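Local coordinates for Non-structural protein 5 (Modoc virus, PDB 2WA2) that binds S-adenosylmethionine and probably uses it to methylate the cap of the viral RNA at the N7 and 2'-O positions, at residues Ala72-Arg77 with Glu228-Ser233; Gly214-Val219 with Gly241-Val246. The protein carries 4 engineered substitutions. All coordinates share one frame; numbering follows the deposited sequence.

In the fold
Four segments build the two contacts, and they alternate along the chain: 72-77, 214-219, 228-233, 241-246. The centres of contact 1 and contact 2 lie about 11 Å apart. Strands 215-217 and 229-232 are antiparallel neighbours at one end of the mixed sheet, where 215-217 is the outermost strand. A probable hydrogen bond of 2.8 Å from Tyr230 N to Ile217 O joins the contacts directly. Contact 1 packs helix 66-76, far away in sequence, on one face of this region. Contact 2 packs helix 239-254, which directly follows strand 229-232, on the opposite face. This end of the methyltransferase sheet therefore has a helix on either side, with S-adenosylmethionine near contact 1.

Contact 1. Residues Ala72-Arg77 with Glu228-Ser233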
loop_
_atom_site.group_PDB
_atom_site.type_symbol
_atom_site.label_atom_id
_atom_site.label_comp_id
_atom_site.label_asym_id
_atom_site.label_seq_id
_atom_site.Cartn_x
_atom_site.Cartn_y
_atom_site.Cartn_z
ATOM N N ALA A 72 10.188 3.573 -3.515
ATOM C CA ALA A 72 11.450 3.494 -4.286
ATOM C C ALA A 72 11.865 2.042 -4.536
ATOM O O ALA A 72 12.291 1.689 -5.647
ATOM C CB ALA A 72 12.599 4.305 -3.585
ATOM N N TRP A 73 11.719 1.207 -3.498
ATOM C CA TRP A 73 11.988 -0.214 -3.589
ATOM C C TRP A 73 11.106 -0.887 -4.625
ATOM O O TRP A 73 11.611 -1.611 -5.485
ATOM C CB TRP A 73 11.834 -0.898 -2.226
ATOM C CG TRP A 73 12.347 -2.327 -2.204
ATOM C CD1 TRP A 73 13.607 -2.742 -1.827
ATOM C CD2 TRP A 73 11.631 -3.514 -2.592
ATOM N NE1 TRP A 73 13.700 -4.114 -1.942
ATOM C CE2 TRP A 73 12.512 -4.611 -2.416
ATOM C CE3 TRP A 73 10.330 -3.759 -3.074
ATOM C CZ2 TRP A 73 12.133 -5.938 -2.695
ATOM C CZ3 TRP A 73 9.948 -5.084 -3.340
ATOM C CH2 TRP A 73 10.862 -6.160 -3.155
ATOM N N ILE A 74 9.792 -0.673 -4.535
ATOM C CA ILE A 74 8.843 -1.213 -5.502
ATOM C C ILE A 74 9.163 -0.725 -6.930
ATOM O O ILE A 74 9.074 -1.497 -7.896
ATOM C CB ILE A 74 7.397 -0.830 -5.138
ATOM C CG1 ILE A 74 7.016 -1.428 -3.761
ATOM C CG2 ILE A 74 6.405 -1.208 -6.292
ATOM C CD1 ILE A 74 5.694 -0.916 -3.216
ATOM N N ASP A 75 9.529 0.554 -7.047
ATOM C CA ASP A 75 9.781 1.157 -8.364
ATOM C C ASP A 75 11.008 0.523 -9.004
ATOM O O ASP A 75 10.979 0.169 -10.188
ATOM C CB ASP A 75 9.964 2.666 -8.241
ATOM C CG ASP A 75 10.154 3.348 -9.582
ATOM O OD1 ASP A 75 9.685 2.817 -10.618
ATOM O OD2 ASP A 75 10.780 4.426 -9.586
ATOM N N GLU A 76 12.066 0.376 -8.209
ATOM C CA GLU A 76 13.339 -0.185 -8.675
ATOM C C GLU A 76 13.224 -1.661 -9.006
ATOM O O GLU A 76 13.995 -2.176 -9.810
ATOM C CB GLU A 76 14.454 0.060 -7.640
ATOM C CG GLU A 76 15.224 1.383 -7.871
ATOM C CD GLU A 76 15.379 2.267 -6.627
ATOM O OE1 GLU A 76 15.897 1.790 -5.587
ATOM O OE2 GLU A 76 14.999 3.462 -6.706
ATOM N N ARG A 77 12.269 -2.346 -8.391
ATOM C CA ARG A 77 12.013 -3.750 -8.709
ATOM C C ARG A 77 11.152 -3.916 -9.957
ATOM O O ARG A 77 10.916 -5.045 -10.388
ATOM C CB ARG A 77 11.331 -4.467 -7.541
ATOM C CG ARG A 77 12.128 -4.473 -6.257
ATOM C CD ARG A 77 13.235 -5.515 -6.277
ATOM N NE ARG A 77 14.402 -5.180 -5.452
ATOM C CZ ARG A 77 14.752 -3.959 -5.048
ATOM N NH1 ARG A 77 14.036 -2.884 -5.367
ATOM N NH2 ARG A 77 15.845 -3.815 -4.316
ATOM N N GLU A 228 1.318 -5.855 5.840
ATOM C CA GLU A 228 1.022 -5.079 4.594
ATOM C C GLU A 228 1.745 -5.662 3.387
ATOM O O GLU A 228 2.919 -6.034 3.448
ATOM C CB GLU A 228 1.371 -3.581 4.712
ATOM C CG GLU A 228 2.887 -3.348 4.796
ATOM C CD GLU A 228 3.267 -1.949 5.247
ATOM O OE1 GLU A 228 2.363 -1.198 5.657
ATOM O OE2 GLU A 228 4.476 -1.614 5.202
ATOM N N MET A 229 1.004 -5.778 2.302
ATOM C CA MET A 229 1.597 -6.126 1.007
ATOM C C MET A 229 1.065 -5.150 -0.055
ATOM O O MET A 229 0.141 -4.358 0.210
ATOM C CB MET A 229 1.296 -7.591 0.679
ATOM C CG MET A 229 1.993 -8.540 1.663
ATOM S SD MET A 229 1.516 -10.267 1.452
ATOM C CE MET A 229 2.280 -10.657 -0.157
ATOM N N TYR A 230 1.670 -5.157 -1.241
ATOM C CA TYR A 230 1.362 -4.140 -2.238
ATOM C C TYR A 230 0.853 -4.763 -3.517
ATOM O O TYR A 230 1.515 -5.621 -4.092
ATOM C CB TYR A 230 2.532 -3.201 -2.484
ATOM C CG TYR A 230 2.676 -2.253 -1.312
ATOM C CD1 TYR A 230 2.021 -1.017 -1.319
ATOM C CD2 TYR A 230 3.418 -2.614 -0.189
ATOM C CE1 TYR A 230 2.125 -0.141 -0.232
ATOM C CE2 TYR A 230 3.515 -1.743 0.923
ATOM C CZ TYR A 230 2.857 -0.515 0.877
ATOM O OH TYR A 230 2.910 0.340 1.967
ATOM N N PHE A 231 -0.340 -4.363 -3.931
ATOM C CA PHE A 231 -0.924 -4.898 -5.153
ATOM C C PHE A 231 -0.400 -4.003 -6.266
ATOM O O PHE A 231 -0.697 -2.792 -6.292
ATOM C CB PHE A 231 -2.465 -4.895 -5.079
ATOM C CG PHE A 231 -3.150 -5.364 -6.341
ATOM C CD1 PHE A 231 -2.979 -6.671 -6.811
ATOM C CD2 PHE A 231 -4.009 -4.504 -7.048
ATOM C CE1 PHE A 231 -3.623 -7.116 -7.981
ATOM C CE2 PHE A 231 -4.671 -4.942 -8.229
ATOM C CZ PHE A 231 -4.464 -6.239 -8.704
ATOM N N VAL A 232 0.375 -4.607 -7.179
ATOM C CA VAL A 232 1.174 -3.847 -8.138
ATOM C C VAL A 232 0.948 -4.341 -9.591
ATOM O O VAL A 232 0.644 -5.521 -9.828
ATOM C CB VAL A 232 2.701 -3.861 -7.767
ATOM C CG1 VAL A 232 3.016 -3.201 -6.381
ATOM C CG2 VAL A 232 3.267 -5.293 -7.799
ATOM N N SER A 233 1.066 -3.427 -10.549
ATOM C CA SER A 233 0.834 -3.747 -11.946
ATOM C C SER A 233 2.038 -4.431 -12.606
ATOM O O SER A 233 1.842 -5.173 -13.556
ATOM C CB SER A 233 0.463 -2.479 -12.739
ATOM O OG SER A 233 1.361 -1.442 -12.441
#
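Two groups hold the hydroxyl OH of Tyr230: Asp155 OD1 by a hydrogen bond and Lys70 NZ by a weak one. The other end of the Tyr230 side chain is covered by Ile74. Ile74 CD1 comes over one face of the ring, 4.2 Å from the ring centroid and 26° off the normal, which is a CH-pi contact. The methyl is shifted toward the root of the ring, and its nearest atom is Tyr230 CG, at 3.8 Å from Ile74 CD1. Tyr230 CB follows at 4.0 Å from the same Ile74 CD1. The two side chains cross at about a right angle.

The second branch of Ile74 goes to the next residue on the same side of the strand. Ile74 CG2 meets Val232 CG1 at 3.9 Å. With CG1 anti to the carbonyl carbon (chi1 -62°) and CD1 extended beyond it, Ile74 reaches Tyr230 with one branch and Val232 with the other. All three residues are buried.

This is helix-on-sheet packing in the Rossmann-like fold of the FtsJ methyltransferases. Helix 66-76 lies against strand 229-232, which runs antiparallel to both its neighbours, 188-193 and 215-217. The CA atoms of Ile74 and Val232 are 8.5 Å apart. Cys190 of strand 188-193 lies against both Ile74 and Val232. From the other neighbouring strand, Ile217 touches Val232, and Val219 beyond that strand touches Ile74. Just before strand 229-232, Glu228 forms salt bridges with Lys70 and Lys192. Together with Asp155, these residues are consistent with the K-D-K-E tetrad of flaviviral 2'-O methyltransferases. The side chain of Tyr230 lies about 7 Å from the bound S-adenosylmethionine.

Contact 2. Residues Gly214-Val219 with Gly241-Val246; sequences GGLIRV and GNVTAV
Strand 215-217 is an outermost strand of the methyltransferase sheet, and helix 239-254 packs against it. The chain reaches this helix after passing through the neighbouring strand 229-232. Three helical residues make the contact: Asn242, Val243 and Val246.

Leu216 points from the strand toward the helix. Its CD2 presses on Val243 CG2 at 3.4 Å, tighter than usual for two methyl groups. Met229 of strand 229-232 touches Leu216, Val243 and Val246, and joins them in one apolar patch. Asn242 lies beside the strand backbone, with its CG 3.8 Å from Leu216 O. This is packing, with no hydrogen bond between them.

Further along, Arg218 crosses Val246 at about a right angle. The contact begins at the root of the arginine, where Arg218 CB is 3.5 Å from Val246 CG2. The chain leaves with CG anti to the backbone N (chi1 169°) and then bends at chi2 (74°), which carries the later atoms across the valine. Val246 CG1 lies 4.0 Å from Arg218 CD. The same methyl is 3.9 Å above the guanidinium plane, offset toward the rim.

The polar end of Arg218 is used elsewhere. NH1 donates to the carbonyls of Thr226 and Glu228, and NH2 makes a weak bond to Arg223 O. The two bonds from NH1 would limit rotation of the guanidinium, while Val246 CG1 lies over one face. No hydrogen bond joins the two segments; the contact rests on van der Waals packing, mostly between side chains.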
loop_
_atom_site.group_PDB
_atom_site.type_symbol
_atom_site.label_atom_id
_atom_site.label_comp_id
_atom_site.label_asym_id
_atom_site.label_seq_id
_atom_site.Cartn_x
_atom_site.Cartn_y
_atom_site.Cartn_z
ATOM N N GLY A 214 -1.396 -7.886 -12.781
ATOM C CA GLY A 214 -0.633 -7.495 -11.580
ATOM C C GLY A 214 -0.451 -8.643 -10.602
ATOM O O GLY A 214 -0.722 -9.810 -10.940
ATOM N N GLY A 215 0.029 -8.318 -9.398
ATOM C CA GLY A 215 0.420 -9.332 -8.424
ATOM C C GLY A 215 0.532 -8.676 -7.063
ATOM O O GLY A 215 0.273 -7.472 -6.921
ATOM N N LEU A 216 0.884 -9.465 -6.062
ATOM C CA LEU A 216 0.929 -8.943 -4.697
ATOM C C LEU A 216 2.309 -9.197 -4.144
ATOM O O LEU A 216 2.790 -10.349 -4.131
ATOM C CB LEU A 216 -0.151 -9.605 -3.811
ATOM C CG LEU A 216 -0.284 -8.982 -2.422
ATOM C CD1 LEU A 216 -1.041 -7.641 -2.532
ATOM C CD2 LEU A 216 -0.981 -9.939 -1.389
ATOM N N ILE A 217 2.961 -8.154 -3.663
ATOM C CA ILE A 217 4.353 -8.288 -3.211
ATOM C C ILE A 217 4.564 -7.755 -1.795
ATOM O O ILE A 217 3.835 -6.858 -1.337
ATOM C CB ILE A 217 5.363 -7.619 -4.201
ATOM C CG1 ILE A 217 5.108 -6.101 -4.290
ATOM C CG2 ILE A 217 5.314 -8.327 -5.590
ATOM C CD1 ILE A 217 6.141 -5.276 -5.085
ATOM N N ARG A 218 5.560 -8.334 -1.118
ATOM C CA ARG A 218 5.980 -7.878 0.198
ATOM C C ARG A 218 7.264 -7.063 0.047
ATOM O O ARG A 218 8.251 -7.548 -0.500
ATOM C CB ARG A 218 6.226 -9.097 1.111
ATOM C CG ARG A 218 6.930 -8.775 2.427
ATOM C CD ARG A 218 5.916 -8.076 3.363
ATOM N NE ARG A 218 6.463 -7.934 4.708
ATOM C CZ ARG A 218 5.782 -7.498 5.758
ATOM N NH1 ARG A 218 4.521 -7.072 5.612
ATOM N NH2 ARG A 218 6.380 -7.458 6.932
ATOM N N VAL A 219 7.251 -5.827 0.531
ATOM C CA VAL A 219 8.459 -5.010 0.559
ATOM C C VAL A 219 9.239 -5.398 1.833
ATOM O O VAL A 219 8.679 -5.377 2.930
ATOM C CB VAL A 219 8.084 -3.517 0.552
ATOM C CG1 VAL A 219 9.312 -2.663 0.429
ATOM C CG2 VAL A 219 7.097 -3.236 -0.600
ATOM N N GLY A 241 -0.191 -17.713 -2.542
ATOM C CA GLY A 241 1.101 -18.288 -2.185
ATOM C C GLY A 241 2.075 -17.300 -1.570
ATOM O O GLY A 241 2.763 -17.620 -0.607
ATOM N N ASN A 242 2.116 -16.086 -2.118
ATOM C CA ASN A 242 2.956 -15.040 -1.589
ATOM C C ASN A 242 2.484 -14.621 -0.215
ATOM O O ASN A 242 3.298 -14.402 0.674
ATOM C CB ASN A 242 2.981 -13.831 -2.509
ATOM C CG ASN A 242 4.278 -13.696 -3.218
ATOM O OD1 ASN A 242 4.355 -13.937 -4.432
ATOM N ND2 ASN A 242 5.333 -13.352 -2.471
ATOM N N VAL A 243 1.171 -14.502 -0.047
ATOM C CA VAL A 243 0.616 -14.131 1.286
ATOM C C VAL A 243 1.014 -15.170 2.345
ATOM O O VAL A 243 1.488 -14.829 3.415
ATOM C CB VAL A 243 -0.929 -13.987 1.237
ATOM C CG1 VAL A 243 -1.497 -13.830 2.655
ATOM C CG2 VAL A 243 -1.308 -12.781 0.369
ATOM N N THR A 244 0.843 -16.445 1.999
ATOM C CA THR A 244 1.140 -17.541 2.925
ATOM C C THR A 244 2.633 -17.548 3.264
ATOM O O THR A 244 3.028 -17.757 4.417
ATOM C CB THR A 244 0.679 -18.920 2.340
ATOM O OG1 THR A 244 -0.753 -18.937 2.278
ATOM C CG2 THR A 244 1.108 -20.050 3.262
ATOM N N ALA A 245 3.455 -17.270 2.265
ATOM C CA ALA A 245 4.894 -17.239 2.465
ATOM C C ALA A 245 5.303 -16.118 3.440
ATOM O O ALA A 245 6.162 -16.301 4.289
ATOM C CB ALA A 245 5.591 -17.093 1.134
ATOM N N VAL A 246 4.638 -14.970 3.330
ATOM C CA VAL A 246 4.853 -13.862 4.252
ATOM C C VAL A 246 4.378 -14.237 5.667
ATOM O O VAL A 246 5.102 -13.990 6.642
ATOM C CB VAL A 246 4.189 -12.541 3.755
ATOM C CG1 VAL A 246 4.327 -11.414 4.801
ATOM C CG2 VAL A 246 4.852 -12.086 2.435
#